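Local atomic coordinates of probable transcriptional regulator, LysR family protein (Rhodococcus sp., PDB entry 2QL3), a protein that is probably a DNA-binding transcriptional regulator of the LysR family, represented here by its C-terminal LysR substrate-binding domain. Residues R142-G146 with R147-W151; R47-E51 with G52-D56; D120-E124 with A125-P129. One frame throughout, in Å; residues are numbered along the deposited sequence.

How the contacts relate
All three contacts are Schellman motifs with a glycine at positive phi, each leading from a helix into the loop before a strand. They differ in what surrounds them. Contact 1 is mostly buried, packed by strands of its own chain and by the second subunit, and apolar groups dominate its side-chain contacts. Contact 2 lies on the other side of the chain's centre, about 36 Å from contact 1 between centres; there a glutamine and a glutamate meet near solvent, with a leucine pair inside. Contact 3 is partly buried and adds sulfur-aromatic packing. Contacts 1 and 3 touch through Trp151, which packs on Cys122 and Phe127, whereas contact 2 touches neither.

Contact 1: residues R142-G146 with R147-W151; sequences RAFVG and RGLGW
One face of the Phe144 ring carries the methyl CD1 of Leu149, a CH-pi contact with CD1 3.8 Å from the ring centroid and displaced toward the rim near CG. Tyr133 meets the same ring edge-to-face, and Phe38 of the second subunit also packs against it with its ring plane inclined by about 50°. The leucine reaches the ring because its CG lies anti to the carbonyl carbon (chi1 -66°), from where CD1 crosses to the face.

The two residues also share the backbone lock of a Schellman motif that ends helix 138-147. Leu149 N donates to Phe144 O at 3.0 Å, and Gly148 N reaches Val145 O at 3.1 Å. Gly148 has a phi of 107°, at which a side chain would be jammed against the preceding carbonyl oxygen. Beyond the turn, Val145 CG2 lies 3.4 Å from Gly150 O, and a water donates to both Val145 O and Gly150 O.

Were Phe144 cut back to an alanine, Leu149 CD1 would probably lose the ring face it lies on, and a gap would open beside Phe38 of the second subunit. Phe144 O and Val145 O are thus satisfied by the turn, with the water as a further partner of Val145 O, while the apolar pair closes the helix end against the subunit interface.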
ATOM      1  N   ARG A 142       4.040   6.371   5.347  1.00 26.01           N
ATOM      2  CA  ARG A 142       5.524   6.557   5.350  1.00 24.46           C
ATOM      3  C   ARG A 142       5.925   7.657   4.418  1.00 24.34           C
ATOM      4  O   ARG A 142       6.755   8.509   4.804  1.00 25.36           O
ATOM      5  CB  ARG A 142       6.261   5.276   4.904  1.00 24.51           C
ATOM      6  CG  ARG A 142       6.122   4.123   5.836  1.00 23.63           C
ATOM      7  CD  ARG A 142       6.851   2.870   5.282  1.00 23.05           C
ATOM      8  NE  ARG A 142       8.304   2.988   5.454  1.00 24.92           N
ATOM      9  CZ  ARG A 142       9.198   3.045   4.479  1.00 25.72           C
ATOM     10  NH1 ARG A 142      10.494   3.108   4.779  1.00 29.06           N
ATOM     11  NH2 ARG A 142       8.824   3.031   3.218  1.00 27.40           N
ATOM     12  N   ALA A 143       5.319   7.700   3.227  1.00 22.23           N
ATOM     13  CA  ALA A 143       5.678   8.743   2.244  1.00 23.38           C
ATOM     14  C   ALA A 143       5.299  10.156   2.715  1.00 23.53           C
ATOM     15  O   ALA A 143       6.075  11.099   2.524  1.00 22.98           O
ATOM     16  CB  ALA A 143       5.037   8.474   0.921  1.00 23.25           C
ATOM     17  N   PHE A 144       4.117  10.295   3.338  1.00 24.35           N
ATOM     18  CA  PHE A 144       3.675  11.582   3.888  1.00 24.74           C
ATOM     19  C   PHE A 144       4.633  12.043   5.014  1.00 23.96           C
ATOM     20  O   PHE A 144       5.064  13.185   5.058  1.00 26.22           O
ATOM     21  CB  PHE A 144       2.229  11.520   4.400  1.00 24.87           C
ATOM     22  CG  PHE A 144       1.152  11.782   3.358  1.00 25.78           C
ATOM     23  CD1 PHE A 144       1.351  11.521   2.034  1.00 26.43           C
ATOM     24  CD2 PHE A 144      -0.091  12.288   3.749  1.00 26.80           C
ATOM     25  CE1 PHE A 144       0.377  11.764   1.082  1.00 27.45           C
ATOM     26  CE2 PHE A 144      -1.088  12.532   2.781  1.00 27.73           C
ATOM     27  CZ  PHE A 144      -0.860  12.238   1.463  1.00 27.47           C
ATOM     28  N   VAL A 145       4.953  11.168   5.940  1.00 25.31           N
ATOM     29  CA  VAL A 145       5.883  11.494   7.024  1.00 24.21           C
ATOM     30  C   VAL A 145       7.294  11.847   6.475  1.00 24.30           C
ATOM     31  O   VAL A 145       7.936  12.794   6.953  1.00 25.28           O
ATOM     32  CB  VAL A 145       5.932  10.303   8.065  1.00 24.33           C
ATOM     33  CG1 VAL A 145       7.084  10.437   8.987  1.00 25.62           C
ATOM     34  CG2 VAL A 145       4.600  10.247   8.888  1.00 24.73           C
ATOM     35  N   GLY A 146       7.790  11.105   5.484  1.00 24.17           N
ATOM     36  CA  GLY A 146       9.134  11.340   4.951  1.00 24.09           C
ATOM     37  C   GLY A 146       9.217  12.722   4.293  1.00 25.61           C
ATOM     38  O   GLY A 146      10.235  13.399   4.349  1.00 24.35           O
ATOM     39  N   ARG A 147       8.110  13.136   3.676  1.00 26.75           N
ATOM     40  CA  ARG A 147       7.968  14.456   3.074  1.00 26.71           C
ATOM     41  C   ARG A 147       7.720  15.618   4.087  1.00 27.14           C
ATOM     42  O   ARG A 147       7.874  16.745   3.743  1.00 28.64           O
ATOM     43  CB  ARG A 147       6.898  14.407   1.943  1.00 25.78           C
ATOM     44  CG  ARG A 147       6.637  15.725   1.269  1.00 27.23           C
ATOM     45  CD  ARG A 147       7.862  16.319   0.524  1.00 27.18           C
ATOM     46  NE  ARG A 147       8.294  15.459  -0.585  1.00 31.59           N
ATOM     47  CZ  ARG A 147       9.143  15.811  -1.554  1.00 31.18           C
ATOM     48  NH1 ARG A 147       9.680  17.024  -1.586  1.00 31.69           N
ATOM     49  NH2 ARG A 147       9.440  14.953  -2.525  1.00 30.33           N
ATOM     50  N   GLY A 148       7.370  15.341   5.331  1.00 27.74           N
ATOM     51  CA  GLY A 148       7.265  16.390   6.323  1.00 27.38           C
ATOM     52  C   GLY A 148       5.838  16.735   6.718  1.00 27.70           C
ATOM     53  O   GLY A 148       5.634  17.718   7.422  1.00 28.02           O
ATOM     54  N   LEU A 149       4.849  15.945   6.272  1.00 25.84           N
ATOM     55  CA  LEU A 149       3.436  16.257   6.538  1.00 24.99           C
ATOM     56  C   LEU A 149       2.926  15.851   7.938  1.00 25.97           C
ATOM     57  O   LEU A 149       1.792  16.207   8.335  1.00 27.52           O
ATOM     58  CB  LEU A 149       2.575  15.608   5.429  1.00 25.38           C
ATOM     59  CG  LEU A 149       2.750  16.157   4.018  1.00 21.38           C
ATOM     60  CD1 LEU A 149       2.081  15.212   3.034  1.00 20.97           C
ATOM     61  CD2 LEU A 149       2.067  17.514   3.931  1.00 25.09           C
ATOM     62  N   GLY A 150       3.729  15.079   8.672  1.00 23.80           N
ATOM     63  CA  GLY A 150       3.538  14.889  10.098  1.00 23.04           C
ATOM     64  C   GLY A 150       4.382  13.705  10.638  1.00 24.53           C
ATOM     65  O   GLY A 150       5.379  13.349  10.056  1.00 23.98           O
ATOM     66  N   TRP A 151       4.009  13.162  11.797  1.00 24.04           N
ATOM     67  CA  TRP A 151       4.672  12.008  12.373  1.00 25.29           C
ATOM     68  C   TRP A 151       3.659  10.871  12.333  1.00 24.66           C
ATOM     69  O   TRP A 151       2.439  11.124  12.333  1.00 24.18           O
ATOM     70  CB  TRP A 151       5.115  12.311  13.823  1.00 24.94           C
ATOM     71  CG  TRP A 151       4.000  12.690  14.793  1.00 23.27           C
ATOM     72  CD1 TRP A 151       3.544  13.960  15.062  1.00 24.26           C
ATOM     73  CD2 TRP A 151       3.225  11.810  15.608  1.00 23.99           C
ATOM     74  NE1 TRP A 151       2.541  13.916  15.994  1.00 25.33           N
ATOM     75  CE2 TRP A 151       2.314  12.610  16.339  1.00 23.57           C
ATOM     76  CE3 TRP A 151       3.199  10.413  15.789  1.00 26.25           C
ATOM     77  CZ2 TRP A 151       1.403  12.072  17.246  1.00 26.19           C
ATOM     78  CZ3 TRP A 151       2.300   9.882  16.707  1.00 26.38           C
ATOM     79  CH2 TRP A 151       1.413  10.712  17.429  1.00 24.17           C
TER
HETATM   80  O   HOH W   1       7.779  14.289   9.364  1.00 23.50           O

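Contact 2: residues R47-E51 with G52-D56; sequences RTQLE and GGELD
Past helix 43-51 the chain turns back over its last turn in a Schellman motif, with Gln49 and Leu50 approached by Glu54 and Leu55. Gly52 N still makes a helical bond to Thr48 O. The motif's long bond runs from Glu54 N to Gln49 O, 3.0 Å and fairly straight at 152°, while the inner bond from Gly53 N to Leu50 O is weak at 3.3 Å. Gly53 makes the reversal with a phi of 81°, a conformation that favours glycine, and from there the loop leads into strand 57-61. This is one of the helix-to-strand connections of the alpha/beta domain, which belongs to the periplasmic-binding-protein-like class.

The side chains of Gln49 and Leu50 meet those of Glu54 and Leu55. Gln49 and Glu54 pass at a slant, and Glu54 OE1 comes within 3.6 Å of the aliphatic CG of Gln49, so the carboxylate rests against the methylene. Glu54 has its CG anti to the carbonyl carbon (chi1 -72°) and runs on extended from CG, which lays its chain across Gln49. Deeper in, Leu55 CG sits 3.9 Å from Gln49 CB, and the end of the buried Leu50 comes back, with CD1 3.8 Å from Leu55 CB.

Trp69 of strand 69-84 packs on Leu50 and on Glu51, and Asp56 OD2 accepts a bond from Ala8 N, tying the end of the loop to strand 5-11. A water bridges the two leucine carbonyls, donating to Leu50 O at 2.6 Å and to Leu55 O at 2.8 Å.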
ATOM      1  N   ARG A  47     -12.226 -11.830   8.692  1.00 24.20           N
ATOM      2  CA  ARG A  47     -12.871 -12.633   9.752  1.00 23.94           C
ATOM      3  C   ARG A  47     -14.083 -13.405   9.199  1.00 25.06           C
ATOM      4  O   ARG A  47     -14.306 -14.596   9.489  1.00 25.10           O
ATOM      5  CB  ARG A  47     -13.281 -11.688  10.913  1.00 21.70           C
ATOM      6  CG  ARG A  47     -14.250 -12.291  11.939  1.00 22.49           C
ATOM      7  CD  ARG A  47     -14.529 -11.296  13.106  1.00 24.62           C
ATOM      8  NE  ARG A  47     -15.745 -10.548  12.815  1.00 29.47           N
ATOM      9  CZ  ARG A  47     -15.833  -9.250  12.652  1.00 34.50           C
ATOM     10  NH1 ARG A  47     -14.746  -8.447  12.860  1.00 37.89           N
ATOM     11  NH2 ARG A  47     -17.047  -8.743  12.354  1.00 30.58           N
ATOM     12  N   THR A  48     -14.865 -12.684   8.407  1.00 24.67           N
ATOM     13  CA  THR A  48     -16.024 -13.183   7.711  1.00 27.03           C
ATOM     14  C   THR A  48     -15.695 -14.321   6.726  1.00 26.76           C
ATOM     15  O   THR A  48     -16.397 -15.319   6.671  1.00 26.38           O
ATOM     16  CB  THR A  48     -16.676 -11.969   6.988  1.00 25.96           C
ATOM     17  OG1 THR A  48     -17.573 -11.376   7.936  1.00 32.79           O
ATOM     18  CG2 THR A  48     -17.442 -12.389   5.772  1.00 31.55           C
ATOM     19  N   GLN A  49     -14.625 -14.158   5.966  1.00 27.63           N
ATOM     20  CA  GLN A  49     -14.138 -15.207   5.078  1.00 29.62           C
ATOM     21  C   GLN A  49     -13.654 -16.428   5.860  1.00 29.94           C
ATOM     22  O   GLN A  49     -14.074 -17.577   5.559  1.00 31.09           O
ATOM     23  CB  GLN A  49     -13.085 -14.628   4.092  1.00 28.43           C
ATOM     24  CG  GLN A  49     -13.754 -13.687   3.103  1.00 31.97           C
ATOM     25  CD  GLN A  49     -12.811 -12.669   2.405  1.00 33.01           C
ATOM     26  OE1 GLN A  49     -13.244 -11.567   2.028  1.00 37.34           O
ATOM     27  NE2 GLN A  49     -11.568 -13.050   2.202  1.00 34.87           N
ATOM     28  N   LEU A  50     -12.834 -16.209   6.883  1.00 29.94           N
ATOM     29  CA  LEU A  50     -12.394 -17.311   7.763  1.00 31.09           C
ATOM     30  C   LEU A  50     -13.556 -18.075   8.432  1.00 31.69           C
ATOM     31  O   LEU A  50     -13.566 -19.309   8.464  1.00 32.37           O
ATOM     32  CB  LEU A  50     -11.388 -16.843   8.821  1.00 30.50           C
ATOM     33  CG  LEU A  50     -10.455 -17.914   9.469  1.00 30.95           C
ATOM     34  CD1 LEU A  50      -9.445 -18.506   8.511  1.00 32.74           C
ATOM     35  CD2 LEU A  50      -9.650 -17.323  10.625  1.00 33.10           C
ATOM     36  N   GLU A  51     -14.541 -17.364   8.971  1.00 32.97           N
ATOM     37  CA  GLU A  51     -15.717 -18.040   9.563  1.00 32.72           C
ATOM     38  C   GLU A  51     -16.439 -18.910   8.545  1.00 32.56           C
ATOM     39  O   GLU A  51     -16.939 -19.986   8.902  1.00 31.28           O
ATOM     40  CB  GLU A  51     -16.743 -17.071  10.188  1.00 33.17           C
ATOM     41  CG  GLU A  51     -16.312 -16.384  11.476  1.00 38.29           C
ATOM     42  CD  GLU A  51     -16.398 -17.258  12.712  1.00 43.60           C
ATOM     43  OE1 GLU A  51     -17.263 -18.190  12.786  1.00 42.11           O
ATOM     44  OE2 GLU A  51     -15.568 -16.991  13.640  1.00 50.79           O
ATOM     45  N   GLY A  52     -16.556 -18.435   7.310  1.00 31.35           N
ATOM     46  CA  GLY A  52     -17.311 -19.208   6.308  1.00 31.97           C
ATOM     47  C   GLY A  52     -16.544 -20.270   5.511  1.00 32.53           C
ATOM     48  O   GLY A  52     -17.090 -20.856   4.555  1.00 33.21           O
ATOM     49  N   GLY A  53     -15.270 -20.479   5.868  1.00 31.00           N
ATOM     50  CA  GLY A  53     -14.430 -21.470   5.242  1.00 31.31           C
ATOM     51  C   GLY A  53     -13.804 -21.073   3.925  1.00 31.19           C
ATOM     52  O   GLY A  53     -13.341 -21.917   3.183  1.00 29.52           O
ATOM     53  N   GLU A  54     -13.824 -19.786   3.619  1.00 30.16           N
ATOM     54  CA  GLU A  54     -13.283 -19.313   2.370  1.00 32.90           C
ATOM     55  C   GLU A  54     -11.779 -19.210   2.493  1.00 31.11           C
ATOM     56  O   GLU A  54     -11.086 -19.209   1.476  1.00 33.53           O
ATOM     57  CB  GLU A  54     -13.848 -17.917   2.016  1.00 31.94           C
ATOM     58  CG  GLU A  54     -15.306 -17.902   1.590  1.00 36.83           C
ATOM     59  CD  GLU A  54     -15.751 -16.465   1.230  1.00 38.40           C
ATOM     60  OE1 GLU A  54     -16.498 -15.842   2.036  1.00 42.12           O
ATOM     61  OE2 GLU A  54     -15.331 -15.958   0.156  1.00 45.41           O
ATOM     62  N   LEU A  55     -11.296 -19.046   3.723  1.00 29.38           N
ATOM     63  CA  LEU A  55      -9.883 -19.067   4.047  1.00 28.30           C
ATOM     64  C   LEU A  55      -9.627 -20.255   4.952  1.00 28.04           C
ATOM     65  O   LEU A  55     -10.491 -20.600   5.747  1.00 28.33           O
ATOM     66  CB  LEU A  55      -9.450 -17.786   4.769  1.00 27.70           C
ATOM     67  CG  LEU A  55      -9.601 -16.454   4.052  1.00 29.31           C
ATOM     68  CD1 LEU A  55      -9.283 -15.353   5.074  1.00 28.26           C
ATOM     69  CD2 LEU A  55      -8.674 -16.408   2.852  1.00 26.84           C
ATOM     70  N   ASP A  56      -8.456 -20.873   4.808  1.00 26.42           N
ATOM     71  CA  ASP A  56      -8.029 -21.959   5.704  1.00 27.61           C
ATOM     72  C   ASP A  56      -7.366 -21.340   6.938  1.00 26.81           C
ATOM     73  O   ASP A  56      -7.631 -21.740   8.069  1.00 26.51           O
ATOM     74  CB  ASP A  56      -7.013 -22.914   5.048  1.00 26.59           C
ATOM     75  CG  ASP A  56      -7.621 -23.809   3.914  1.00 33.79           C
ATOM     76  OD1 ASP A  56      -8.094 -24.909   4.253  1.00 40.40           O
ATOM     77  OD2 ASP A  56      -7.641 -23.437   2.703  1.00 29.89           O
TER
HETATM   78  O   HOH W   2     -12.008 -21.376   7.931  1.00 23.36           O

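Contact 3: residues D120-E124 with A125-P129; sequences DVCRE and AGFAP
The chain leaves helix 114-125 through a Schellman motif in which Phe127 N donates to Cys122 O, nearly straight at 173° and 3.2 Å long, and Gly126 N bonds to Arg123 O at 3.1 Å, with Gly126 at a phi of 106°, a backbone shape that a residue with CB would find strained.

Cys122 and Phe127 carry the side-chain contact. The methylene CB of Cys122 lies over one face of the Phe127 ring, 4.1 Å from its centroid, in a CH-pi contact. The sulfur comes in obliquely instead, with SG nearest to CZ at 3.8 Å, a cysteine sulfur-aromatic contact. Phe127 places its CG between the backbone N and the carbonyl carbon (chi1 71°), and this folds the ring back over the helix end. Pro129 adds its CD at 3.9 Å from Cys122 CB, so that ring and proline both pack against the cysteine. On the outer side, Arg123 NH1 forms a salt bridge to Asp120 OD1, one helical turn back, whose hydrogen bond is weak.

Leu98 packs on Val121, Cys122 and Phe127, and Trp151, from the loop after helix 138-147, touches Cys122 and Phe127. The turn thereby joins the end of helix 114-125 to those loops just before the chain enters strand 131-135, which pairs in parallel with strand 106-109.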
ATOM      1  N   ASP A 120      -5.197   4.042  21.030  1.00 34.38           N
ATOM      2  CA  ASP A 120      -4.987   3.447  22.372  1.00 34.65           C
ATOM      3  C   ASP A 120      -3.640   3.836  22.940  1.00 33.35           C
ATOM      4  O   ASP A 120      -3.557   4.212  24.090  1.00 33.13           O
ATOM      5  CB  ASP A 120      -5.136   1.884  22.404  1.00 36.43           C
ATOM      6  CG  ASP A 120      -6.613   1.383  22.220  1.00 37.18           C
ATOM      7  OD1 ASP A 120      -7.562   2.180  22.273  1.00 37.74           O
ATOM      8  OD2 ASP A 120      -6.816   0.161  22.010  1.00 36.80           O
ATOM      9  N   VAL A 121      -2.585   3.784  22.132  1.00 33.23           N
ATOM     10  CA  VAL A 121      -1.258   4.156  22.631  1.00 33.47           C
ATOM     11  C   VAL A 121      -1.015   5.657  22.874  1.00 32.56           C
ATOM     12  O   VAL A 121      -0.307   6.030  23.802  1.00 33.25           O
ATOM     13  CB  VAL A 121      -0.088   3.392  21.909  1.00 33.53           C
ATOM     14  CG1 VAL A 121      -0.621   2.362  20.890  1.00 36.15           C
ATOM     15  CG2 VAL A 121       0.991   4.303  21.344  1.00 33.06           C
ATOM     16  N   CYS A 122      -1.623   6.524  22.058  1.00 31.80           N
ATOM     17  CA  CYS A 122      -1.643   7.960  22.400  1.00 30.11           C
ATOM     18  C   CYS A 122      -2.424   8.178  23.675  1.00 29.92           C
ATOM     19  O   CYS A 122      -1.992   8.921  24.562  1.00 29.75           O
ATOM     20  CB  CYS A 122      -2.253   8.794  21.289  1.00 28.39           C
ATOM     21  SG  CYS A 122      -1.255   8.803  19.747  1.00 29.85           S
ATOM     22  N   ARG A 123      -3.611   7.578  23.731  1.00 30.51           N
ATOM     23  CA  ARG A 123      -4.542   7.746  24.871  1.00 31.22           C
ATOM     24  C   ARG A 123      -3.770   7.443  26.119  1.00 32.03           C
ATOM     25  O   ARG A 123      -3.908   8.143  27.095  1.00 31.57           O
ATOM     26  CB  ARG A 123      -5.712   6.765  24.747  1.00 30.77           C
ATOM     27  CG  ARG A 123      -6.890   7.017  25.597  1.00 32.02           C
ATOM     28  CD  ARG A 123      -7.978   6.049  25.240  1.00 33.12           C
ATOM     29  NE  ARG A 123      -8.158   5.244  26.415  1.00 40.50           N
ATOM     30  CZ  ARG A 123      -8.138   3.918  26.485  1.00 40.05           C
ATOM     31  NH1 ARG A 123      -8.021   3.172  25.401  1.00 36.88           N
ATOM     32  NH2 ARG A 123      -8.295   3.355  27.677  1.00 42.96           N
ATOM     33  N   GLU A 124      -2.935   6.408  26.071  1.00 33.74           N
ATOM     34  CA  GLU A 124      -2.149   5.996  27.255  1.00 37.16           C
ATOM     35  C   GLU A 124      -1.009   6.979  27.596  1.00 36.61           C
ATOM     36  O   GLU A 124      -0.674   7.170  28.758  1.00 37.95           O
ATOM     37  CB  GLU A 124      -1.663   4.539  27.138  1.00 36.36           C
ATOM     38  CG  GLU A 124      -0.196   4.392  26.777  1.00 40.54           C
ATOM     39  CD  GLU A 124       0.269   2.958  26.874  1.00 39.81           C
ATOM     40  OE1 GLU A 124       0.064   2.374  27.957  1.00 43.69           O
ATOM     41  OE2 GLU A 124       0.825   2.426  25.869  1.00 41.97           O
ATOM     42  N   ALA A 125      -0.444   7.630  26.586  1.00 36.85           N
ATOM     43  CA  ALA A 125       0.517   8.730  26.812  1.00 36.24           C
ATOM     44  C   ALA A 125      -0.165  10.062  27.218  1.00 36.82           C
ATOM     45  O   ALA A 125       0.523  11.081  27.508  1.00 37.73           O
ATOM     46  CB  ALA A 125       1.391   8.923  25.598  1.00 35.89           C
ATOM     47  N   GLY A 126      -1.502  10.061  27.231  1.00 36.67           N
ATOM     48  CA  GLY A 126      -2.295  11.191  27.778  1.00 36.74           C
ATOM     49  C   GLY A 126      -3.007  12.110  26.781  1.00 36.10           C
ATOM     50  O   GLY A 126      -3.587  13.099  27.178  1.00 36.00           O
ATOM     51  N   PHE A 127      -2.983  11.790  25.489  1.00 35.92           N
ATOM     52  CA  PHE A 127      -3.525  12.729  24.494  1.00 34.80           C
ATOM     53  C   PHE A 127      -4.327  12.083  23.392  1.00 34.82           C
ATOM     54  O   PHE A 127      -4.347  10.844  23.248  1.00 35.15           O
ATOM     55  CB  PHE A 127      -2.457  13.696  23.943  1.00 35.11           C
ATOM     56  CG  PHE A 127      -1.450  13.042  23.052  1.00 34.88           C
ATOM     57  CD1 PHE A 127      -0.414  12.271  23.595  1.00 36.15           C
ATOM     58  CD2 PHE A 127      -1.536  13.186  21.664  1.00 37.38           C
ATOM     59  CE1 PHE A 127       0.500  11.613  22.779  1.00 33.71           C
ATOM     60  CE2 PHE A 127      -0.596  12.568  20.827  1.00 35.63           C
ATOM     61  CZ  PHE A 127       0.414  11.782  21.380  1.00 35.52           C
ATOM     62  N   ALA A 128      -5.061  12.936  22.691  1.00 33.34           N
ATOM     63  CA  ALA A 128      -5.788  12.605  21.488  1.00 32.97           C
ATOM     64  C   ALA A 128      -4.993  13.307  20.387  1.00 32.00           C
ATOM     65  O   ALA A 128      -4.768  14.514  20.446  1.00 31.86           O
ATOM     66  CB  ALA A 128      -7.226  13.154  21.567  1.00 33.40           C
ATOM     67  N   PRO A 129      -4.480  12.547  19.430  1.00 30.69           N
ATOM     68  CA  PRO A 129      -3.596  13.238  18.471  1.00 29.79           C
ATOM     69  C   PRO A 129      -4.366  14.175  17.531  1.00 29.34           C
ATOM     70  O   PRO A 129      -5.563  13.913  17.235  1.00 28.95           O
ATOM     71  CB  PRO A 129      -3.005  12.104  17.670  1.00 27.67           C
ATOM     72  CG  PRO A 129      -4.093  11.030  17.710  1.00 30.25           C
ATOM     73  CD  PRO A 129      -4.622  11.107  19.137  1.00 30.67           C
TER